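Local atomic coordinates of GCN5-related N-acetyltransferase (Brucella melitensis biovar Abortus 2308, PDB entry 3TCV), a protein that probably transfers an acetyl group from acetyl-coenzyme A to an amine, as expected of a GCN5-related N-acetyltransferase, its natural acceptor being uncertain. Residues F71-E76 and H169-P174; Q192-V195 and N200-T203. All blocks are in the same frame, centred on the assembly; numbering follows the deposited sequence.

Contact 1: F71-E76 and H169-P174; sequences FTWLFE and HNENGP
W73 and N172 face each other where two type I beta turns meet, F71 to L74 and H169 to N172; W73 CA and N172 CA, 6.7 Å apart, are the nearest CA pair of the two segments. In this GNAT fold the first turn belongs to the loop between helices 67-70 and 82-94; the second leads from strand 163-169 into helix 173-182, with N172 at the N-cap of that helix, OD1 accepting from S175 N. No hydrogen bond crosses the contact, which rests on the indole of W73. The side chains of N172 and W73 run past each other in opposite directions, the amide over one indole face and only 22° from its plane; N172 CB lies 3.8 Å from the centroid of the five-membered ring, a CH-pi contact, while N172 ND2 comes within 3.2 Å of W73 CB. The other indole face is backed by T72 CG2. The six-membered ring turns its edge to the face of H169, centroids 4.8 Å apart and planes at 60°, an edge-to-face pair. H169 sends CG away from its backbone N (chi1 -158°), which sets the imidazole broadside to that edge. H169 NE2 donates to N200 O, and H169 ND1 accepts from E171 N at 3.1 Å, close to the ring plane; both bonds orient the imidazole. At the far end of the indole, E171 CB rests 3.8 Å from W73 CH2.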
ATOM      1  N   PHE B  71      21.340  -9.361  -5.771  1.00 20.65           N
ATOM      2  CA  PHE B  71      20.006  -9.833  -5.385  1.00 19.92           C
ATOM      3  C   PHE B  71      19.676  -9.569  -3.924  1.00 19.71           C
ATOM      4  O   PHE B  71      18.580  -9.901  -3.501  1.00 19.58           O
ATOM      5  CB  PHE B  71      19.854 -11.334  -5.675  1.00 19.89           C
ATOM      6  CG  PHE B  71      19.350 -11.643  -7.058  1.00 19.91           C
ATOM      7  CD1 PHE B  71      18.105 -12.215  -7.247  1.00 20.16           C
ATOM      8  CD2 PHE B  71      20.106 -11.343  -8.175  1.00 20.34           C
ATOM      9  CE1 PHE B  71      17.634 -12.497  -8.509  1.00 19.98           C
ATOM     10  CE2 PHE B  71      19.639 -11.620  -9.447  1.00 20.32           C
ATOM     11  CZ  PHE B  71      18.402 -12.195  -9.616  1.00 20.52           C
ATOM     12  N   THR B  72      20.594  -8.961  -3.168  1.00 19.98           N
ATOM     13  CA  THR B  72      20.439  -8.786  -1.709  1.00 20.79           C
ATOM     14  C   THR B  72      19.052  -8.285  -1.318  1.00 20.69           C
ATOM     15  O   THR B  72      18.393  -8.883  -0.445  1.00 20.25           O
ATOM     16  CB  THR B  72      21.474  -7.782  -1.160  1.00 22.03           C
ATOM     17  OG1 THR B  72      22.799  -8.269  -1.415  1.00 23.81           O
ATOM     18  CG2 THR B  72      21.296  -7.581   0.337  1.00 21.99           C
ATOM     19  N   TRP B  73      18.608  -7.215  -1.979  1.00 20.92           N
ATOM     20  CA  TRP B  73      17.357  -6.537  -1.606  1.00 21.68           C
ATOM     21  C   TRP B  73      16.165  -6.982  -2.374  1.00 21.61           C
ATOM     22  O   TRP B  73      15.066  -6.499  -2.115  1.00 22.29           O
ATOM     23  CB  TRP B  73      17.502  -5.019  -1.767  1.00 22.95           C
ATOM     24  CG  TRP B  73      18.688  -4.478  -1.054  1.00 24.27           C
ATOM     25  CD1 TRP B  73      19.879  -4.024  -1.612  1.00 25.27           C
ATOM     26  CD2 TRP B  73      18.854  -4.332   0.378  1.00 25.73           C
ATOM     27  NE1 TRP B  73      20.743  -3.608  -0.647  1.00 25.90           N
ATOM     28  CE2 TRP B  73      20.193  -3.774   0.579  1.00 26.33           C
ATOM     29  CE3 TRP B  73      18.067  -4.606   1.479  1.00 26.72           C
ATOM     30  CZ2 TRP B  73      20.690  -3.497   1.839  1.00 28.03           C
ATOM     31  CZ3 TRP B  73      18.575  -4.323   2.752  1.00 28.44           C
ATOM     32  CH2 TRP B  73      19.862  -3.791   2.929  1.00 28.53           C
ATOM     33  N   LEU B  74      16.352  -7.866  -3.350  1.00 21.22           N
ATOM     34  CA  LEU B  74      15.246  -8.391  -4.138  1.00 21.29           C
ATOM     35  C   LEU B  74      14.505  -9.452  -3.343  1.00 21.27           C
ATOM     36  O   LEU B  74      15.027  -9.971  -2.379  1.00 20.17           O
ATOM     37  CB  LEU B  74      15.775  -8.991  -5.438  1.00 22.05           C
ATOM     38  CG  LEU B  74      16.306  -7.994  -6.461  1.00 22.93           C
ATOM     39  CD1 LEU B  74      16.562  -8.689  -7.798  1.00 23.16           C
ATOM     40  CD2 LEU B  74      15.323  -6.851  -6.632  1.00 24.30           C
ATOM     41  N   PHE B  75      13.288  -9.785  -3.752  1.00 21.73           N
ATOM     42  CA  PHE B  75      12.542 -10.854  -3.086  1.00 22.48           C
ATOM     43  C   PHE B  75      13.131 -12.219  -3.431  1.00 23.41           C
ATOM     44  O   PHE B  75      13.074 -13.137  -2.625  1.00 23.96           O
ATOM     45  CB  PHE B  75      11.053 -10.799  -3.459  1.00 23.79           C
ATOM     46  CG  PHE B  75      10.380  -9.505  -3.073  1.00 25.25           C
ATOM     47  CD1 PHE B  75      10.543  -8.970  -1.805  1.00 26.13           C
ATOM     48  CD2 PHE B  75       9.589  -8.816  -3.982  1.00 27.65           C
ATOM     49  CE1 PHE B  75       9.940  -7.777  -1.454  1.00 27.07           C
ATOM     50  CE2 PHE B  75       8.982  -7.618  -3.632  1.00 27.55           C
ATOM     51  CZ  PHE B  75       9.161  -7.104  -2.368  1.00 27.25           C
ATOM     52  N   GLU B  76      13.748 -12.326  -4.609  1.00 23.19           N
ATOM     53  CA  GLU B  76      14.297 -13.593  -5.087  1.00 23.56           C
ATOM     54  C   GLU B  76      15.759 -13.761  -4.645  1.00 23.50           C
ATOM     55  O   GLU B  76      16.438 -12.809  -4.258  1.00 21.27           O
ATOM     56  CB  GLU B  76      14.253 -13.656  -6.622  1.00 24.24           C
ATOM     57  CG  GLU B  76      12.878 -13.557  -7.282  1.00 25.05           C
ATOM     58  CD  GLU B  76      12.225 -12.174  -7.233  1.00 25.41           C
ATOM     59  OE1 GLU B  76      12.910 -11.121  -7.372  1.00 25.97           O
ATOM     60  OE2 GLU B  76      10.982 -12.140  -7.068  1.00 28.59           O
ATOM     61  N   HIS B 169      13.298  -1.280   0.123  1.00 18.40           N
ATOM     62  CA  HIS B 169      13.771  -1.354   1.491  0.50 18.66           C
ATOM     63  C   HIS B 169      14.380  -0.024   1.822  1.00 19.23           C
ATOM     64  O   HIS B 169      15.188   0.534   1.027  1.00 19.00           O
ATOM     65  CB  HIS B 169      14.806  -2.491   1.589  0.50 19.26           C
ATOM     66  CG  HIS B 169      15.009  -3.057   2.977  0.50 19.24           C
ATOM     67  ND1 HIS B 169      15.406  -2.313   4.011  0.50 20.15           N
ATOM     68  CD2 HIS B 169      14.915  -4.366   3.450  0.50 19.47           C
ATOM     69  CE1 HIS B 169      15.532  -3.089   5.107  0.50 20.23           C
ATOM     70  NE2 HIS B 169      15.238  -4.343   4.761  0.50 19.94           N
ATOM     71  N   ASN B 170      14.052   0.509   2.982  1.00 19.25           N
ATOM     72  CA  ASN B 170      14.604   1.756   3.396  1.00 20.72           C
ATOM     73  C   ASN B 170      16.141   1.694   3.564  1.00 22.00           C
ATOM     74  O   ASN B 170      16.805   2.706   3.435  1.00 21.76           O
ATOM     75  CB  ASN B 170      13.965   2.198   4.681  1.00 21.65           C
ATOM     76  CG  ASN B 170      14.317   3.605   5.032  1.00 22.00           C
ATOM     77  OD1 ASN B 170      14.153   4.518   4.198  1.00 22.94           O
ATOM     78  ND2 ASN B 170      14.779   3.814   6.255  1.00 21.74           N
ATOM     79  N   GLU B 171      16.668   0.498   3.818  1.00 24.47           N
ATOM     80  CA  GLU B 171      18.129   0.297   3.948  1.00 27.08           C
ATOM     81  C   GLU B 171      18.809   0.077   2.585  1.00 26.32           C
ATOM     82  O   GLU B 171      20.040  -0.002   2.523  1.00 26.79           O
ATOM     83  CB  GLU B 171      18.439  -0.903   4.872  1.00 30.05           C
ATOM     84  CG  GLU B 171      18.192  -0.655   6.361  1.00 33.26           C
ATOM     85  CD  GLU B 171      18.625  -1.817   7.273  1.00 35.92           C
ATOM     86  OE1 GLU B 171      18.938  -2.939   6.799  1.00 39.49           O
ATOM     87  OE2 GLU B 171      18.663  -1.597   8.499  1.00 40.83           O
ATOM     88  N   ASN B 172      18.027  -0.041   1.514  1.00 23.35           N
ATOM     89  CA  ASN B 172      18.563  -0.187   0.169  1.00 23.11           C
ATOM     90  C   ASN B 172      18.929   1.213  -0.336  1.00 22.45           C
ATOM     91  O   ASN B 172      18.162   1.863  -1.054  1.00 21.65           O
ATOM     92  CB  ASN B 172      17.558  -0.907  -0.750  1.00 22.37           C
ATOM     93  CG  ASN B 172      18.111  -1.215  -2.105  1.00 22.48           C
ATOM     94  OD1 ASN B 172      19.171  -0.714  -2.480  1.00 22.60           O
ATOM     95  ND2 ASN B 172      17.401  -2.044  -2.860  1.00 22.85           N
ATOM     96  N   GLY B 173      20.135   1.651   0.030  1.00 22.36           N
ATOM     97  CA  GLY B 173      20.619   2.979  -0.332  1.00 22.76           C
ATOM     98  C   GLY B 173      20.647   3.244  -1.841  1.00 22.12           C
ATOM     99  O   GLY B 173      20.152   4.280  -2.291  1.00 22.11           O
ATOM    100  N   PRO B 174      21.217   2.317  -2.617  1.00 21.60           N
ATOM    101  CA  PRO B 174      21.261   2.515  -4.076  1.00 21.05           C
ATOM    102  C   PRO B 174      19.864   2.677  -4.724  1.00 20.55           C
ATOM    103  O   PRO B 174      19.717   3.465  -5.673  1.00 18.63           O
ATOM    104  CB  PRO B 174      21.937   1.251  -4.584  1.00 21.96           C
ATOM    105  CG  PRO B 174      22.797   0.794  -3.434  1.00 22.32           C
ATOM    106  CD  PRO B 174      22.044   1.167  -2.190  1.00 22.25           C
TER

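Contact 2: Q192-V195 and N200-T203; sequences QHMV and NRDT
H193 and T203 meet across the antiparallel hairpin of strands 185-196 and 199-209, the imidazole edge turned to the hydroxyl: H193 ND1 and T203 OG1 are hydrogen-bonded at 2.6 Å, either being a possible donor, the oxygen near the ring plane. Leaving CB on the side away from its backbone N (chi1 -173°), the H193 ring reaches across to T203 on the neighbouring strand. T203 OG1 also accepts a hydrogen bond from R201 NE at 2.9 Å, in the guanidinium plane, so the hydroxyl joins histidine to arginine. M194 and R201 lie side by side and point the same way; the M194 chain runs straight to SD (chi2 179°), which rests over one guanidinium face, 3.6 Å from R201 NE. The pairing is a classic beta bulge, H193 and M194 both facing R201, with M194 N donating to R201 O and R201 N to M194 O. At the corner of the chain, Q192 N gives D202 OD1 a nearly straight bond of 2.8 Å (174°), arriving on the anti side of the carboxylate. N200 ND2 reaches that oxygen from above the carboxylate plane, while N200 OD1 accepts from R162 of the second subunit. Two donors on D202 OD1 would favour a negative carboxylate; the H193-T203 and Q192-D202 bonds supplement the bulge's backbone pair, while R201 NH1, salt-bridged to E167, ties the hairpin to strand 163-169.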
ATOM      1  N   GLN B 192       8.138  -1.769   9.435  1.00 12.54           N
ATOM      2  CA  GLN B 192       7.818  -3.200   9.541  1.00 12.37           C
ATOM      3  C   GLN B 192       6.773  -3.627   8.489  1.00 12.22           C
ATOM      4  O   GLN B 192       5.875  -4.419   8.751  1.00 12.18           O
ATOM      5  CB  GLN B 192       7.383  -3.565  10.975  1.00 12.35           C
ATOM      6  CG  GLN B 192       8.445  -3.229  12.011  1.00 12.84           C
ATOM      7  CD  GLN B 192       8.279  -3.855  13.399  1.00 12.85           C
ATOM      8  OE1 GLN B 192       9.229  -3.840  14.198  1.00 13.45           O
ATOM      9  NE2 GLN B 192       7.094  -4.390  13.704  1.00 12.54           N
ATOM     10  N   HIS B 193       6.938  -3.110   7.284  1.00 12.29           N
ATOM     11  CA  HIS B 193       6.042  -3.384   6.167  1.00 12.29           C
ATOM     12  C   HIS B 193       6.141  -4.803   5.668  1.00 12.71           C
ATOM     13  O   HIS B 193       5.173  -5.360   5.194  1.00 12.59           O
ATOM     14  CB  HIS B 193       6.365  -2.408   5.053  1.00 12.26           C
ATOM     15  CG  HIS B 193       5.429  -2.457   3.891  1.00 12.23           C
ATOM     16  ND1 HIS B 193       5.868  -2.406   2.601  1.00 12.44           N
ATOM     17  CD2 HIS B 193       4.037  -2.460   3.837  1.00 12.32           C
ATOM     18  CE1 HIS B 193       4.799  -2.410   1.771  1.00 12.55           C
ATOM     19  NE2 HIS B 193       3.681  -2.457   2.522  1.00 12.36           N
ATOM     20  N   MET B 194       7.333  -5.378   5.729  1.00 13.28           N
ATOM     21  CA  MET B 194       7.561  -6.740   5.255  1.00 13.89           C
ATOM     22  C   MET B 194       8.628  -7.433   6.105  1.00 14.09           C
ATOM     23  O   MET B 194       9.397  -6.785   6.806  1.00 14.05           O
ATOM     24  CB  MET B 194       8.049  -6.781   3.794  1.00 14.70           C
ATOM     25  CG  MET B 194       7.230  -5.980   2.812  1.00 14.80           C
ATOM     26  SD  MET B 194       7.853  -6.022   1.117  1.00 15.89           S
ATOM     27  CE  MET B 194       7.253  -7.653   0.655  1.00 16.83           C
ATOM     28  N   VAL B 195       8.640  -8.752   5.994  1.00 14.41           N
ATOM     29  CA  VAL B 195       9.753  -9.607   6.377  1.00 14.86           C
ATOM     30  C   VAL B 195      10.284 -10.244   5.080  1.00 15.53           C
ATOM     31  O   VAL B 195       9.540 -10.953   4.369  1.00 16.37           O
ATOM     32  CB  VAL B 195       9.318 -10.690   7.376  1.00 14.67           C
ATOM     33  CG1 VAL B 195      10.537 -11.567   7.750  1.00 14.95           C
ATOM     34  CG2 VAL B 195       8.672 -10.063   8.623  1.00 14.23           C
ATOM     35  N   ASN B 200      13.797  -7.760   8.826  1.00 16.27           N
ATOM     36  CA  ASN B 200      12.795  -6.699   8.764  1.00 15.60           C
ATOM     37  C   ASN B 200      12.991  -5.827   7.540  1.00 15.74           C
ATOM     38  O   ASN B 200      14.122  -5.588   7.120  1.00 15.90           O
ATOM     39  CB  ASN B 200      12.893  -5.806   9.977  1.00 15.51           C
ATOM     40  CG  ASN B 200      11.918  -4.663   9.898  1.00 15.18           C
ATOM     41  OD1 ASN B 200      10.708  -4.895   9.938  1.00 14.36           O
ATOM     42  ND2 ASN B 200      12.430  -3.422   9.805  1.00 15.20           N
ATOM     43  N   ARG B 201      11.882  -5.379   6.956  1.00 15.34           N
ATOM     44  CA  ARG B 201      11.921  -4.367   5.916  1.00 15.44           C
ATOM     45  C   ARG B 201      10.976  -3.245   6.297  1.00 15.14           C
ATOM     46  O   ARG B 201       9.781  -3.479   6.441  1.00 14.46           O
ATOM     47  CB  ARG B 201      11.480  -4.932   4.580  1.00 15.40           C
ATOM     48  CG  ARG B 201      11.265  -3.832   3.523  1.00 15.55           C
ATOM     49  CD  ARG B 201      11.145  -4.371   2.112  1.00 15.89           C
ATOM     50  NE  ARG B 201      10.411  -3.457   1.217  1.00 15.89           N
ATOM     51  CZ  ARG B 201      10.445  -3.497  -0.113  1.00 15.99           C
ATOM     52  NH1 ARG B 201       9.655  -2.700  -0.810  1.00 15.84           N
ATOM     53  NH2 ARG B 201      11.243  -4.350  -0.744  1.00 16.35           N
ATOM     54  N   ASP B 202      11.531  -2.045   6.475  1.00 15.59           N
ATOM     55  CA  ASP B 202      10.740  -0.834   6.448  1.00 15.40           C
ATOM     56  C   ASP B 202      10.754  -0.386   4.993  1.00 15.24           C
ATOM     57  O   ASP B 202      11.836  -0.324   4.387  1.00 16.48           O
ATOM     58  CB  ASP B 202      11.365   0.252   7.299  1.00 15.84           C
ATOM     59  CG  ASP B 202      11.574  -0.158   8.746  1.00 16.47           C
ATOM     60  OD1 ASP B 202      10.809  -0.953   9.330  1.00 15.42           O
ATOM     61  OD2 ASP B 202      12.558   0.361   9.321  1.00 18.43           O
ATOM     62  N   THR B 203       9.587  -0.078   4.436  1.00 14.44           N
ATOM     63  CA  THR B 203       9.496   0.328   3.030  1.00 14.04           C
ATOM     64  C   THR B 203       9.453   1.843   2.866  1.00 13.82           C
ATOM     65  O   THR B 203       8.569   2.487   3.394  1.00 13.43           O
ATOM     66  CB  THR B 203       8.262  -0.301   2.365  1.00 13.75           C
ATOM     67  OG1 THR B 203       8.407  -1.734   2.351  1.00 13.85           O
ATOM     68  CG2 THR B 203       8.098   0.244   0.939  1.00 13.77           C
TER

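Both contacts are only partly buried and lie on the same side of the chain's centre, their own centres 11 Å apart. Contact 1 joins a loop to the entrance of helix 173-182 and relies on aromatic and CH-pi packing within one subunit; contact 2, further from the middle of the chain, pairs the edge strand 185-196 with its neighbour 199-209 through hydrogen bonds and reaches the second subunit, where D210 takes the amide of Q192. Strand 199-209 lies next to 163-169, so the two sites adjoin: N170 N is 2.8 Å from D202 O, a probable hydrogen bond, and F75 CE1 packs 3.4 Å from M194 CE.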